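Local coordinates for oxidoreductase, NAD-binding/iron-sulfur cluster-binding protein (Nitratireductor pacificus pht-3B, PDB 6ZXU) that works as a catabolic reductive dehalogenase, carrying a cobalamin and two [4Fe-4S] clusters that probably deliver the electrons for removing halogen from organohalides, at residues A546-C551 with C588-K593; A628-K633 with R661-D666; F538-R543 with E566-D571. One frame throughout, in Å; residues are numbered along the deposited sequence.

Interaction 1: residues A546-C551 with C588-K593; sequences ARECPC and CGRCMK. With SF4 (iron/sulfur cluster), chain E.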
ATOM      1  N   ALA A 546      -5.836  11.699  18.149  1.00 13.14           N
ATOM      2  CA  ALA A 546      -5.054  12.307  19.198  1.00 14.13           C
ATOM      3  C   ALA A 546      -5.106  11.516  20.532  1.00 14.41           C
ATOM      4  O   ALA A 546      -4.095  11.331  21.208  1.00 14.17           O
ATOM      5  CB  ALA A 546      -5.519  13.756  19.385  1.00 15.89           C
ATOM      6  N   ARG A 547      -6.274  11.085  20.909  1.00 16.64           N
ATOM      7  CA  ARG A 547      -6.492  10.337  22.122  1.00 15.20           C
ATOM      8  C   ARG A 547      -5.850   9.018  22.104  1.00 17.12           C
ATOM      9  O   ARG A 547      -5.368   8.556  23.129  1.00 18.84           O
ATOM     10  CB  ARG A 547      -7.985  10.124  22.303  1.00 19.03           C
ATOM     11  CG  ARG A 547      -8.421   9.536  23.650  1.00 20.75           C
ATOM     12  CD  ARG A 547      -9.918   9.301  23.602  1.00 21.33           C
ATOM     13  NE  ARG A 547     -10.190   8.077  22.896  1.00 20.51           N
ATOM     14  CZ  ARG A 547     -11.225   7.876  22.101  1.00 21.38           C
ATOM     15  NH1 ARG A 547     -12.049   8.862  21.848  1.00 22.02           N
ATOM     16  NH2 ARG A 547     -11.392   6.686  21.519  1.00 19.28           N
ATOM     17  N   GLU A 548      -5.724   8.386  20.920  1.00 14.41           N
ATOM     18  CA  GLU A 548      -5.215   7.046  20.854  1.00 14.57           C
ATOM     19  C   GLU A 548      -3.765   6.923  20.558  1.00 14.24           C
ATOM     20  O   GLU A 548      -3.241   5.830  20.485  1.00 15.28           O
ATOM     21  CB  GLU A 548      -6.024   6.241  19.864  1.00 15.37           C
ATOM     22  CG  GLU A 548      -7.505   6.054  20.230  1.00 17.72           C
ATOM     23  CD  GLU A 548      -7.731   5.259  21.554  1.00 22.05           C
ATOM     24  OE1 GLU A 548      -6.777   4.550  22.030  1.00 24.29           O
ATOM     25  OE2 GLU A 548      -8.816   5.418  22.091  1.00 21.69           O
ATOM     26  N   CYS A 549      -3.085   8.025  20.335  1.00 15.43           N
ATOM     27  CA  CYS A 549      -1.660   7.973  19.920  1.00 16.35           C
ATOM     28  C   CYS A 549      -0.823   7.540  21.149  1.00 18.10           C
ATOM     29  O   CYS A 549      -0.897   8.259  22.147  1.00 13.95           O
ATOM     30  CB  CYS A 549      -1.118   9.368  19.457  1.00 17.32           C
ATOM     31  SG  CYS A 549       0.667   9.413  19.206  1.00 15.20           S
ATOM     32  N   PRO A 550      -0.051   6.433  21.063  1.00 15.74           N
ATOM     33  CA  PRO A 550       0.742   5.975  22.224  1.00 18.65           C
ATOM     34  C   PRO A 550       1.730   6.982  22.791  1.00 22.39           C
ATOM     35  O   PRO A 550       2.027   6.901  23.964  1.00 22.20           O
ATOM     36  CB  PRO A 550       1.493   4.773  21.704  1.00 18.00           C
ATOM     37  CG  PRO A 550       0.714   4.345  20.462  1.00 18.51           C
ATOM     38  CD  PRO A 550       0.124   5.567  19.901  1.00 15.57           C
ATOM     39  N   CYS A 551       2.152   8.010  22.042  1.00 19.00           N
ATOM     40  CA  CYS A 551       3.081   9.000  22.562  1.00 18.69           C
ATOM     41  C   CYS A 551       2.590  10.427  22.513  1.00 15.91           C
ATOM     42  O   CYS A 551       3.383  11.310  22.607  1.00 17.80           O
ATOM     43  CB  CYS A 551       4.423   8.888  21.865  1.00 19.29           C
ATOM     44  SG  CYS A 551       4.320   9.327  20.138  1.00 18.60           S
ATOM     45  N   CYS A 588       4.719   1.804  13.935  1.00 16.87           N
ATOM     46  CA  CYS A 588       3.417   2.222  14.395  1.00 14.65           C
ATOM     47  C   CYS A 588       2.648   2.941  13.304  1.00 15.51           C
ATOM     48  O   CYS A 588       3.254   3.702  12.536  1.00 13.05           O
ATOM     49  CB  CYS A 588       3.506   3.164  15.607  1.00 16.19           C
ATOM     50  SG  CYS A 588       1.900   3.714  16.349  1.00 15.36           S
ATOM     51  N   GLY A 589       1.354   2.690  13.269  1.00 15.13           N
ATOM     52  CA  GLY A 589       0.381   3.437  12.460  1.00 14.95           C
ATOM     53  C   GLY A 589      -0.978   3.411  13.075  1.00 15.25           C
ATOM     54  O   GLY A 589      -2.008   3.374  12.402  1.00 13.17           O
ATOM     55  N   ARG A 590      -0.997   3.473  14.387  1.00 15.03           N
ATOM     56  CA  ARG A 590      -2.200   3.369  15.140  1.00 13.92           C
ATOM     57  C   ARG A 590      -3.213   4.436  14.839  1.00 13.86           C
ATOM     58  O   ARG A 590      -4.459   4.215  14.858  1.00 12.96           O
ATOM     59  CB  ARG A 590      -1.887   3.344  16.639  1.00 15.12           C
ATOM     60  CG  ARG A 590      -3.113   3.168  17.524  1.00 15.81           C
ATOM     61  CD  ARG A 590      -2.780   2.682  18.945  1.00 15.68           C
ATOM     62  NE  ARG A 590      -3.930   2.789  19.864  1.00 17.20           N
ATOM     63  CZ  ARG A 590      -4.906   1.919  19.958  1.00 17.05           C
ATOM     64  NH1 ARG A 590      -4.881   0.844  19.200  1.00 16.80           N
ATOM     65  NH2 ARG A 590      -5.942   2.183  20.742  1.00 16.02           N
ATOM     66  N   CYS A 591      -2.729   5.645  14.537  1.00 11.42           N
ATOM     67  CA  CYS A 591      -3.576   6.789  14.175  1.00 11.90           C
ATOM     68  C   CYS A 591      -4.379   6.473  12.953  1.00 13.57           C
ATOM     69  O   CYS A 591      -5.561   6.878  12.834  1.00 17.05           O
ATOM     70  CB  CYS A 591      -2.679   8.028  14.020  1.00 10.04           C
ATOM     71  SG  CYS A 591      -1.206   7.768  13.017  1.00 14.71           S
ATOM     72  N   MET A 592      -3.844   5.729  12.004  1.00 14.18           N
ATOM     73  CA  MET A 592      -4.621   5.326  10.824  1.00 17.26           C
ATOM     74  C   MET A 592      -5.747   4.340  11.178  1.00 19.89           C
ATOM     75  O   MET A 592      -6.838   4.405  10.615  1.00 21.18           O
ATOM     76  CB  MET A 592      -3.748   4.646   9.772  1.00 18.03           C
ATOM     77  CG  MET A 592      -2.735   5.536   9.120  1.00 21.25           C
ATOM     78  SD  MET A 592      -1.851   4.529   7.878  1.00 23.45           S
ATOM     79  CE  MET A 592      -0.784   3.745   8.957  1.00 19.11           C
ATOM     80  N   LYS A 593      -5.512   3.495  12.149  1.00 16.08           N
ATOM     81  CA  LYS A 593      -6.494   2.513  12.573  1.00 16.10           C
ATOM     82  C   LYS A 593      -7.652   3.152  13.296  1.00 19.05           C
ATOM     83  O   LYS A 593      -8.799   2.722  13.114  1.00 19.71           O
ATOM     84  CB  LYS A 593      -5.779   1.456  13.475  1.00 17.68           C
ATOM     85  CG  LYS A 593      -6.734   0.370  14.044  1.00 18.01           C
ATOM     86  CD  LYS A 593      -6.002  -0.428  15.115  1.00 21.58           C
ATOM     87  CE  LYS A 593      -7.016  -1.238  15.983  1.00 21.54           C
ATOM     88  NZ  LYS A 593      -7.704  -2.329  15.262  1.00 17.38           N
TER
HETATM   89 FE1  SF4 E 702       3.116   8.272  15.222  1.00 14.59          FE
HETATM   90 FE2  SF4 E 702       1.839   5.960  16.064  1.00 15.43          FE
HETATM   91 FE3  SF4 E 702       0.424   7.871  14.599  1.00 14.06          FE
HETATM   92 FE4  SF4 E 702       1.185   8.349  17.197  1.00 16.30          FE
HETATM   93  S1  SF4 E 702      -0.194   6.794  16.464  1.00 17.80           S
HETATM   94  S2  SF4 E 702       1.384   9.721  15.415  1.00 17.65           S
HETATM   95  S3  SF4 E 702       3.179   7.265  17.255  1.00 18.06           S
HETATM   96  S4  SF4 E 702       2.213   6.721  13.943  1.00 17.87           S

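Interaction 2: residues A628-K633 with R661-D666; sequences ALQNGK and RDLSPD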
ATOM      1  N   ALA A 628     -18.913   4.831  20.994  1.00 23.94           N
ATOM      2  CA  ALA A 628     -19.972   4.068  21.699  1.00 22.33           C
ATOM      3  C   ALA A 628     -20.077   2.674  21.122  1.00 27.16           C
ATOM      4  O   ALA A 628     -20.183   1.710  21.889  1.00 32.33           O
ATOM      5  CB  ALA A 628     -21.278   4.755  21.637  1.00 22.10           C
ATOM      6  N   LEU A 629     -19.958   2.528  19.808  1.00 24.23           N
ATOM      7  CA  LEU A 629     -19.926   1.219  19.186  1.00 25.27           C
ATOM      8  C   LEU A 629     -18.560   0.531  19.214  1.00 25.58           C
ATOM      9  O   LEU A 629     -18.381  -0.534  18.618  1.00 27.38           O
ATOM     10  CB  LEU A 629     -20.446   1.308  17.752  1.00 27.38           C
ATOM     11  CG  LEU A 629     -21.847   1.947  17.676  1.00 30.60           C
ATOM     12  CD1 LEU A 629     -22.309   2.075  16.244  1.00 34.90           C
ATOM     13  CD2 LEU A 629     -22.906   1.234  18.468  1.00 32.75           C
ATOM     14  N   GLN A 630     -17.605   1.115  19.928  1.00 23.77           N
ATOM     15  CA  GLN A 630     -16.252   0.546  20.047  1.00 30.03           C
ATOM     16  C   GLN A 630     -15.489   0.243  18.736  1.00 28.83           C
ATOM     17  O   GLN A 630     -14.801  -0.764  18.631  1.00 23.42           O
ATOM     18  CB  GLN A 630     -16.314  -0.714  20.891  1.00 35.61           C
ATOM     19  CG  GLN A 630     -16.820  -0.373  22.291  1.00 39.02           C
ATOM     20  CD  GLN A 630     -16.827  -1.606  23.104  1.00 44.39           C
ATOM     21  OE1 GLN A 630     -16.005  -1.723  24.001  1.00 55.22           O
ATOM     22  NE2 GLN A 630     -17.679  -2.597  22.728  1.00 46.64           N
ATOM     23  N   ASN A 631     -15.642   1.132  17.740  1.00 23.48           N
ATOM     24  CA  ASN A 631     -14.866   1.033  16.533  1.00 23.14           C
ATOM     25  C   ASN A 631     -13.443   1.292  16.937  1.00 20.85           C
ATOM     26  O   ASN A 631     -13.148   2.143  17.758  1.00 19.88           O
ATOM     27  CB  ASN A 631     -15.373   2.000  15.484  1.00 25.56           C
ATOM     28  CG  ASN A 631     -16.733   1.603  14.954  1.00 27.98           C
ATOM     29  OD1 ASN A 631     -17.059   0.462  14.916  1.00 30.73           O
ATOM     30  ND2 ASN A 631     -17.523   2.544  14.568  1.00 29.42           N
ATOM     31  N   GLY A 632     -12.560   0.469  16.412  1.00 21.40           N
ATOM     32  CA  GLY A 632     -11.166   0.498  16.815  1.00 26.31           C
ATOM     33  C   GLY A 632     -10.764  -0.601  17.786  1.00 23.50           C
ATOM     34  O   GLY A 632      -9.591  -0.807  18.013  1.00 21.57           O
ATOM     35  N   LYS A 633     -11.712  -1.272  18.406  1.00 25.72           N
ATOM     36  CA  LYS A 633     -11.421  -2.480  19.179  1.00 27.50           C
ATOM     37  C   LYS A 633     -10.708  -3.506  18.274  1.00 29.33           C
ATOM     38  O   LYS A 633     -10.953  -3.551  17.076  1.00 35.84           O
ATOM     39  CB  LYS A 633     -12.717  -3.024  19.780  1.00 32.09           C
ATOM     40  CG  LYS A 633     -12.521  -4.240  20.685  1.00 38.38           C
ATOM     41  CD  LYS A 633     -13.759  -4.821  21.412  1.00 48.93           C
ATOM     42  CE  LYS A 633     -14.232  -3.907  22.533  1.00 54.26           C
ATOM     43  NZ  LYS A 633     -13.262  -3.682  23.654  1.00 64.47           N
ATOM     44  N   ARG A 661      -3.343  -2.866  22.387  1.00 20.75           N
ATOM     45  CA  ARG A 661      -4.045  -1.708  22.866  1.00 22.04           C
ATOM     46  C   ARG A 661      -5.528  -1.770  22.515  1.00 24.87           C
ATOM     47  O   ARG A 661      -5.945  -2.237  21.462  1.00 23.41           O
ATOM     48  CB  ARG A 661      -3.381  -0.454  22.240  1.00 20.96           C
ATOM     49  CG  ARG A 661      -1.960  -0.298  22.655  1.00 21.61           C
ATOM     50  CD  ARG A 661      -1.419   1.029  22.178  1.00 21.34           C
ATOM     51  NE  ARG A 661      -0.025   1.057  22.397  1.00 21.14           N
ATOM     52  CZ  ARG A 661       0.529   1.519  23.495  1.00 28.31           C
ATOM     53  NH1 ARG A 661      -0.233   1.970  24.487  1.00 28.86           N
ATOM     54  NH2 ARG A 661       1.829   1.547  23.619  1.00 29.29           N
ATOM     55  N   ASP A 662      -6.315  -1.231  23.429  1.00 29.80           N
ATOM     56  CA  ASP A 662      -7.751  -1.088  23.279  1.00 32.68           C
ATOM     57  C   ASP A 662      -8.071   0.400  23.332  1.00 31.85           C
ATOM     58  O   ASP A 662      -7.196   1.222  23.696  1.00 35.38           O
ATOM     59  CB  ASP A 662      -8.410  -1.807  24.481  1.00 35.12           C
ATOM     60  CG  ASP A 662      -8.038  -3.329  24.532  1.00 44.04           C
ATOM     61  OD1 ASP A 662      -7.911  -3.990  23.446  1.00 34.53           O
ATOM     62  OD2 ASP A 662      -7.895  -3.837  25.680  1.00 49.91           O
ATOM     63  N   LEU A 663      -9.322   0.724  23.093  1.00 26.42           N
ATOM     64  CA  LEU A 663      -9.735   2.116  23.186  1.00 27.29           C
ATOM     65  C   LEU A 663      -9.316   2.741  24.512  1.00 29.59           C
ATOM     66  O   LEU A 663      -9.243   2.015  25.497  1.00 36.60           O
ATOM     67  CB  LEU A 663     -11.185   2.190  22.970  1.00 26.32           C
ATOM     68  CG  LEU A 663     -11.578   1.810  21.537  1.00 30.93           C
ATOM     69  CD1 LEU A 663     -13.059   1.486  21.450  1.00 32.68           C
ATOM     70  CD2 LEU A 663     -11.304   2.984  20.600  1.00 38.56           C
ATOM     71  N   SER A 664      -8.951   4.024  24.505  1.00 27.54           N
ATOM     72  CA  SER A 664      -8.459   4.774  25.676  1.00 29.32           C
ATOM     73  C   SER A 664      -9.508   5.748  26.128  1.00 30.62           C
ATOM     74  O   SER A 664     -10.374   6.140  25.363  1.00 30.95           O
ATOM     75  CB  SER A 664      -7.174   5.565  25.336  1.00 30.68           C
ATOM     76  OG  SER A 664      -6.284   4.768  24.622  1.00 31.78           O
ATOM     77  N   PRO A 665      -9.427   6.171  27.378  1.00 34.27           N
ATOM     78  CA  PRO A 665     -10.387   7.156  27.856  1.00 37.15           C
ATOM     79  C   PRO A 665      -9.973   8.586  27.498  1.00 34.57           C
ATOM     80  O   PRO A 665      -8.831   8.855  27.168  1.00 32.73           O
ATOM     81  CB  PRO A 665     -10.319   6.998  29.376  1.00 39.28           C
ATOM     82  CG  PRO A 665      -8.879   6.650  29.595  1.00 40.99           C
ATOM     83  CD  PRO A 665      -8.522   5.724  28.456  1.00 41.03           C
ATOM     84  N   ASP A 666     -10.960   9.466  27.557  1.00 38.17           N
ATOM     85  CA  ASP A 666     -10.735  10.866  27.337  1.00 43.94           C
ATOM     86  C   ASP A 666      -9.609  11.423  28.138  1.00 49.15           C
ATOM     87  O   ASP A 666      -9.339  10.945  29.245  1.00 45.26           O
ATOM     88  CB  ASP A 666     -11.966  11.665  27.699  1.00 49.94           C
ATOM     89  CG  ASP A 666     -12.776  11.894  26.540  1.00 56.23           C
ATOM     90  OD1 ASP A 666     -13.238  10.870  25.971  1.00 64.09           O
ATOM     91  OD2 ASP A 666     -12.848  13.094  26.155  1.00 65.01           O
TER
HETATM   92  O   HOH W   1      -7.343  -0.550  19.769  1.00 24.96           O
HETATM   93  O   HOH W   2     -10.943  -1.429  22.788  1.00 41.56           O

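Interaction 3: residues F538-R543 with E566-D571; sequences FCNQCR and EIWKAD. With SF4 (iron/sulfur cluster), chain D.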
ATOM      1  N   PHE A 538     -15.139  18.269  10.169  1.00 15.31           N
ATOM      2  CA  PHE A 538     -15.198  17.002  10.850  1.00 13.54           C
ATOM      3  C   PHE A 538     -14.048  16.874  11.847  1.00 15.34           C
ATOM      4  O   PHE A 538     -14.274  16.581  13.042  1.00 11.83           O
ATOM      5  CB  PHE A 538     -15.116  15.858   9.871  1.00 12.79           C
ATOM      6  CG  PHE A 538     -15.552  14.524  10.446  1.00 12.07           C
ATOM      7  CD1 PHE A 538     -14.736  13.821  11.204  1.00 12.78           C
ATOM      8  CD2 PHE A 538     -16.767  13.957  10.083  1.00 11.10           C
ATOM      9  CE1 PHE A 538     -15.105  12.597  11.729  1.00 13.39           C
ATOM     10  CE2 PHE A 538     -17.159  12.720  10.552  1.00 11.06           C
ATOM     11  CZ  PHE A 538     -16.334  12.052  11.372  1.00 11.93           C
ATOM     12  N   CYS A 539     -12.800  16.977  11.366  1.00 14.19           N
ATOM     13  CA  CYS A 539     -11.638  16.855  12.254  1.00 14.51           C
ATOM     14  C   CYS A 539     -11.703  17.912  13.330  1.00 16.10           C
ATOM     15  O   CYS A 539     -11.268  17.733  14.434  1.00 13.80           O
ATOM     16  CB  CYS A 539     -10.327  17.008  11.534  1.00 14.41           C
ATOM     17  SG  CYS A 539      -9.827  15.575  10.674  1.00 13.56           S
ATOM     18  N   ASN A 540     -12.314  19.043  13.075  1.00 17.41           N
ATOM     19  CA  ASN A 540     -12.396  20.013  14.127  1.00 17.72           C
ATOM     20  C   ASN A 540     -13.226  19.612  15.352  1.00 20.97           C
ATOM     21  O   ASN A 540     -13.129  20.159  16.428  1.00 23.35           O
ATOM     22  CB  ASN A 540     -13.014  21.264  13.623  1.00 22.93           C
ATOM     23  CG  ASN A 540     -12.297  22.393  14.157  1.00 36.63           C
ATOM     24  OD1 ASN A 540     -11.067  22.605  13.806  1.00 40.22           O
ATOM     25  ND2 ASN A 540     -12.938  23.077  15.118  1.00 44.17           N
ATOM     26  N   GLN A 541     -14.096  18.648  15.159  1.00 18.53           N
ATOM     27  CA  GLN A 541     -15.006  18.175  16.192  1.00 18.07           C
ATOM     28  C   GLN A 541     -14.626  16.804  16.730  1.00 17.27           C
ATOM     29  O   GLN A 541     -15.338  16.281  17.539  1.00 18.97           O
ATOM     30  CB  GLN A 541     -16.442  18.026  15.622  1.00 19.45           C
ATOM     31  CG  GLN A 541     -17.091  19.236  15.053  1.00 22.82           C
ATOM     32  CD  GLN A 541     -18.459  18.942  14.521  1.00 23.71           C
ATOM     33  OE1 GLN A 541     -19.372  18.602  15.254  1.00 25.73           O
ATOM     34  NE2 GLN A 541     -18.610  19.081  13.268  1.00 22.49           N
ATOM     35  N   CYS A 542     -13.594  16.187  16.209  1.00 15.85           N
ATOM     36  CA  CYS A 542     -13.166  14.884  16.570  1.00 15.23           C
ATOM     37  C   CYS A 542     -11.756  14.964  17.204  1.00 19.35           C
ATOM     38  O   CYS A 542     -10.974  15.871  16.904  1.00 16.92           O
ATOM     39  CB  CYS A 542     -13.127  13.995  15.327  1.00 13.63           C
ATOM     40  SG  CYS A 542     -12.703  12.252  15.468  1.00 14.75           S
ATOM     41  N   ARG A 543     -11.422  14.013  18.060  1.00 18.05           N
ATOM     42  CA  ARG A 543     -10.077  13.898  18.646  1.00 16.90           C
ATOM     43  C   ARG A 543      -9.635  12.499  18.798  1.00 15.74           C
ATOM     44  O   ARG A 543      -8.743  12.214  19.606  1.00 17.05           O
ATOM     45  CB  ARG A 543     -10.008  14.528  20.028  1.00 19.12           C
ATOM     46  CG  ARG A 543     -10.414  15.981  20.140  1.00 20.66           C
ATOM     47  CD  ARG A 543      -9.402  16.873  19.506  1.00 19.78           C
ATOM     48  NE  ARG A 543      -9.723  18.313  19.667  1.00 21.01           N
ATOM     49  CZ  ARG A 543     -10.687  18.975  19.026  1.00 24.55           C
ATOM     50  NH1 ARG A 543     -11.480  18.368  18.156  1.00 21.01           N
ATOM     51  NH2 ARG A 543     -10.861  20.258  19.256  1.00 28.18           N
ATOM     52  N   GLU A 566      -1.185  26.087   6.297  1.00 16.63           N
ATOM     53  CA  GLU A 566      -2.039  25.789   7.419  1.00 17.70           C
ATOM     54  C   GLU A 566      -2.096  24.235   7.591  1.00 16.75           C
ATOM     55  O   GLU A 566      -2.354  23.481   6.634  1.00 14.92           O
ATOM     56  CB  GLU A 566      -3.452  26.307   7.120  1.00 19.56           C
ATOM     57  CG  GLU A 566      -4.523  25.964   8.140  1.00 19.68           C
ATOM     58  CD  GLU A 566      -5.936  26.465   7.743  1.00 26.34           C
ATOM     59  OE1 GLU A 566      -6.189  26.887   6.555  1.00 22.27           O
ATOM     60  OE2 GLU A 566      -6.819  26.354   8.635  1.00 30.15           O
ATOM     61  N   ILE A 567      -1.929  23.783   8.820  1.00 17.01           N
ATOM     62  CA  ILE A 567      -1.834  22.369   9.102  1.00 15.84           C
ATOM     63  C   ILE A 567      -2.097  22.136  10.592  1.00 17.35           C
ATOM     64  O   ILE A 567      -1.941  23.031  11.405  1.00 14.69           O
ATOM     65  CB  ILE A 567      -0.419  21.886   8.671  1.00 18.25           C
ATOM     66  CG1 ILE A 567      -0.452  20.369   8.459  1.00 22.91           C
ATOM     67  CG2 ILE A 567       0.660  22.371   9.613  1.00 16.20           C
ATOM     68  CD1 ILE A 567       0.626  19.833   7.598  1.00 26.68           C
ATOM     69  N   TRP A 568      -2.509  20.914  10.936  1.00 16.86           N
ATOM     70  CA  TRP A 568      -2.446  20.431  12.318  1.00 14.95           C
ATOM     71  C   TRP A 568      -1.051  19.801  12.497  1.00 19.15           C
ATOM     72  O   TRP A 568      -0.802  18.729  11.963  1.00 25.19           O
ATOM     73  CB  TRP A 568      -3.497  19.344  12.595  1.00 15.99           C
ATOM     74  CG  TRP A 568      -4.897  19.855  12.971  1.00 15.10           C
ATOM     75  CD1 TRP A 568      -5.255  20.414  14.156  1.00 15.07           C
ATOM     76  CD2 TRP A 568      -6.062  19.824  12.172  1.00 15.13           C
ATOM     77  NE1 TRP A 568      -6.561  20.764  14.138  1.00 16.13           N
ATOM     78  CE2 TRP A 568      -7.092  20.420  12.916  1.00 15.03           C
ATOM     79  CE3 TRP A 568      -6.325  19.427  10.873  1.00 15.54           C
ATOM     80  CZ2 TRP A 568      -8.405  20.542  12.440  1.00 16.90           C
ATOM     81  CZ3 TRP A 568      -7.604  19.522  10.408  1.00 13.55           C
ATOM     82  CH2 TRP A 568      -8.634  20.125  11.170  1.00 16.18           C
ATOM     83  N   LYS A 569      -0.140  20.447  13.168  1.00 18.71           N
ATOM     84  CA  LYS A 569       1.225  19.928  13.217  1.00 15.36           C
ATOM     85  C   LYS A 569       1.366  18.980  14.380  1.00 15.04           C
ATOM     86  O   LYS A 569       1.167  19.340  15.548  1.00 16.10           O
ATOM     87  CB  LYS A 569       2.297  21.063  13.281  1.00 15.36           C
ATOM     88  CG  LYS A 569       3.695  20.529  12.934  1.00 15.52           C
ATOM     89  CD  LYS A 569       3.755  20.295  11.425  1.00 19.09           C
ATOM     90  CE  LYS A 569       4.733  19.273  11.060  1.00 23.52           C
ATOM     91  NZ  LYS A 569       4.643  19.005   9.606  1.00 20.75           N
ATOM     92  N   ALA A 570       1.602  17.713  14.068  1.00 13.52           N
ATOM     93  CA  ALA A 570       1.929  16.713  15.034  1.00 12.95           C
ATOM     94  C   ALA A 570       3.364  16.922  15.497  1.00 14.75           C
ATOM     95  O   ALA A 570       4.156  17.601  14.844  1.00 14.05           O
ATOM     96  CB  ALA A 570       1.804  15.343  14.466  1.00 12.81           C
ATOM     97  N   ASP A 571       3.712  16.304  16.608  1.00 14.31           N
ATOM     98  CA  ASP A 571       5.112  16.355  17.137  1.00 14.33           C
ATOM     99  C   ASP A 571       5.928  15.236  16.502  1.00 14.37           C
ATOM    100  O   ASP A 571       5.849  14.087  16.903  1.00 16.61           O
ATOM    101  CB  ASP A 571       5.123  16.235  18.647  1.00 15.52           C
ATOM    102  CG  ASP A 571       6.474  16.583  19.255  1.00 18.12           C
ATOM    103  OD1 ASP A 571       7.530  16.137  18.752  1.00 19.98           O
ATOM    104  OD2 ASP A 571       6.487  17.382  20.257  1.00 19.21           O
TER
HETATM  105 FE1  SF4 D 701      -8.218  12.355  13.706  1.00 12.69          FE
HETATM  106 FE2  SF4 D 701     -11.011  12.194  13.905  1.00 13.05          FE
HETATM  107 FE3  SF4 D 701      -9.756  11.002  11.828  1.00 12.96          FE
HETATM  108 FE4  SF4 D 701      -9.801  13.729  11.895  1.00 12.02          FE
HETATM  109  S1  SF4 D 701     -11.543  12.268  11.764  1.00 14.73           S
HETATM  110  S2  SF4 D 701      -8.065  12.465  11.471  1.00 14.46           S
HETATM  111  S3  SF4 D 701      -9.638  13.965  14.124  1.00 13.68           S
HETATM  112  S4  SF4 D 701      -9.570  10.587  14.033  1.00 15.42           S
HETATM  113  O   HOH W   3      -9.184  21.881  15.833  1.00 23.76           O

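Interaction 1: residues A546-C551 with C588-K593
Arg590 and Glu548 join the two segments through a salt bridge, NH2 of the arginine lying 2.8 Å from Glu548 OE1, beside one [4Fe-4S] cluster of a dicluster ferredoxin-type domain. Cys549, Cys588 and Cys591 bind three different irons of that cluster: Cys549 SG lies 2.3 Å from FE4, Cys588 SG takes FE2 and Cys591 SG takes FE3, while Cys575 of helix 572-581 is the remaining ligand. Sulfur also accepts from the backbone, Cys549 SG from Cys551 N and Cys588 SG from Arg590 N, the latter nearly straight at 172°; such N-H...S bonds are common around these clusters and probably help to stabilise the reduced state. Between cluster and salt bridge lies Pro550, partly exposed, whose CD is 3.7 Å from the cluster sulfide S1 and whose CG rests against Arg590 CD. Arg590 leaves its helix with CG anti to the backbone N (chi1 -177°) and stays extended as far as NE, which carries the guanidinium past the proline to Glu548. There it grips side-on: NE donates to the backbone Glu548 O and NH2 to Glu548 OE1, both acceptors near the guanidinium plane. The carboxylate stands 80° to that plane, and OE1 is therefore approached from above its own carboxylate plane. Arg590 NH1 goes to Ser439 O, and Ser664 OG probably also bonds Glu548 OE1. Glu548, Arg590 and the three cluster cysteines are buried. The more open flank is that of Arg547, partly exposed and in a salt bridge to Asp627, which swings round the far side of Glu548 without touching 588-593. Its NE and NH2 both settle on the second carboxylate oxygen, with NH2 at 2.9 Å from Glu548 OE2 on the anti lone pair and NE coming from above the carboxylate plane.

Interaction 2: residues A628-K633 with R661-D666
Leu663 packs against the turn formed by Gln630-Lys633, and van der Waals contact of this one side chain makes up the direct touch between the two surface loops. CD1 of Leu663 lies 3.6 Å from Gln630 CA, and its CD2 sits 3.5 Å from Asn631 O. With CG anti to its own carbonyl carbon (chi1 -67°), the leucine points both methyls at the turn backbone; from elsewhere Lys544, Arg547 and Glu548 of helix 544-548 touch it too. The backbone of the first loop is set by hydrogen bonds: a Schellman motif with Gln630 at positive phi ends helix 619-628, and a type II turn follows, closed by Lys633 N to Gln630 O. Gly632, at phi 102°, takes backbone angles there that favour glycine. Water supplies the polar links. One molecule donates to both Gly632 O and Arg661 O, at 2.8 Å from the latter; another accepts from Leu663 N at 2.7 Å and, weakly, from Lys633 NZ. Charge adds little directly, since Asp662 OD1 pairs with Arg634 instead. The chemistry implies a join made by one leucine, one solid water bridge and a second that is weak on its lysine side, with Gly632 O, Arg661 O and Leu663 N the backbone groups met by water.

Interaction 3: residues F538-R543 with E566-D571
Trp568 brings CH2 of its six-membered ring up to Cys539 CB, which approaches obliquely at 3.6 Å; this cysteine is a ligand of the second [4Fe-4S] cluster in the ferredoxin-type domain. Its sulfur also stands obliquely to the indole, Cys539 SG lying 5.2 Å from the centroid of the six-membered ring of Trp568 and 35° off the normal, in a sulfur-aromatic contact. Cys539 SG, placed anti to the carbonyl carbon (chi1 -79°), binds FE4, and Cys542 SG three residues later binds FE2; Cys545 and Cys595 complete the cluster. Asn540 meets the same indole from another direction. Its side chain runs at about a right angle to that of Trp568, the amide plane turned 44° from the ring, and Asn540 OD1 arrives at the ring edge 3.6 Å from Trp568 CZ2. A water near the ring plane bridges Asn540 OD1 and, weakly, Trp568 NE1. Strand 565-567 thus leads into a residue whose indole packs beside the end of helix 535-540, next to the cluster, with Arg500 and Lys559 also touching the ring. Arg543 ties its own segment together: its NH1 donates to Asn540 O at 3.0 Å and to Cys542 O at 2.8 Å, each time from above the carbonyl plane.

Along the chain the segments of interactions 1 and 3 alternate, and all four lie within the 4Fe-4S dicluster range; helix 535-540 leads directly to helix 544-548, so one continuous run supplies ligands first to one cluster and then to the other. Their centres are about 13 Å apart. Interaction 2 comes later in sequence, its centre about 12 Å from that of interaction 1, which it touches where Arg590 NH2 packs against Asp662 O. From interaction 3 it is separated by about 19 Å between centres, without contact. Interaction 1 holds the cluster beside the cobalamin and interaction 3 the other cluster, consistent with an electron path to the corrinoid, while interaction 2 lies over helix 544-548 at the surface.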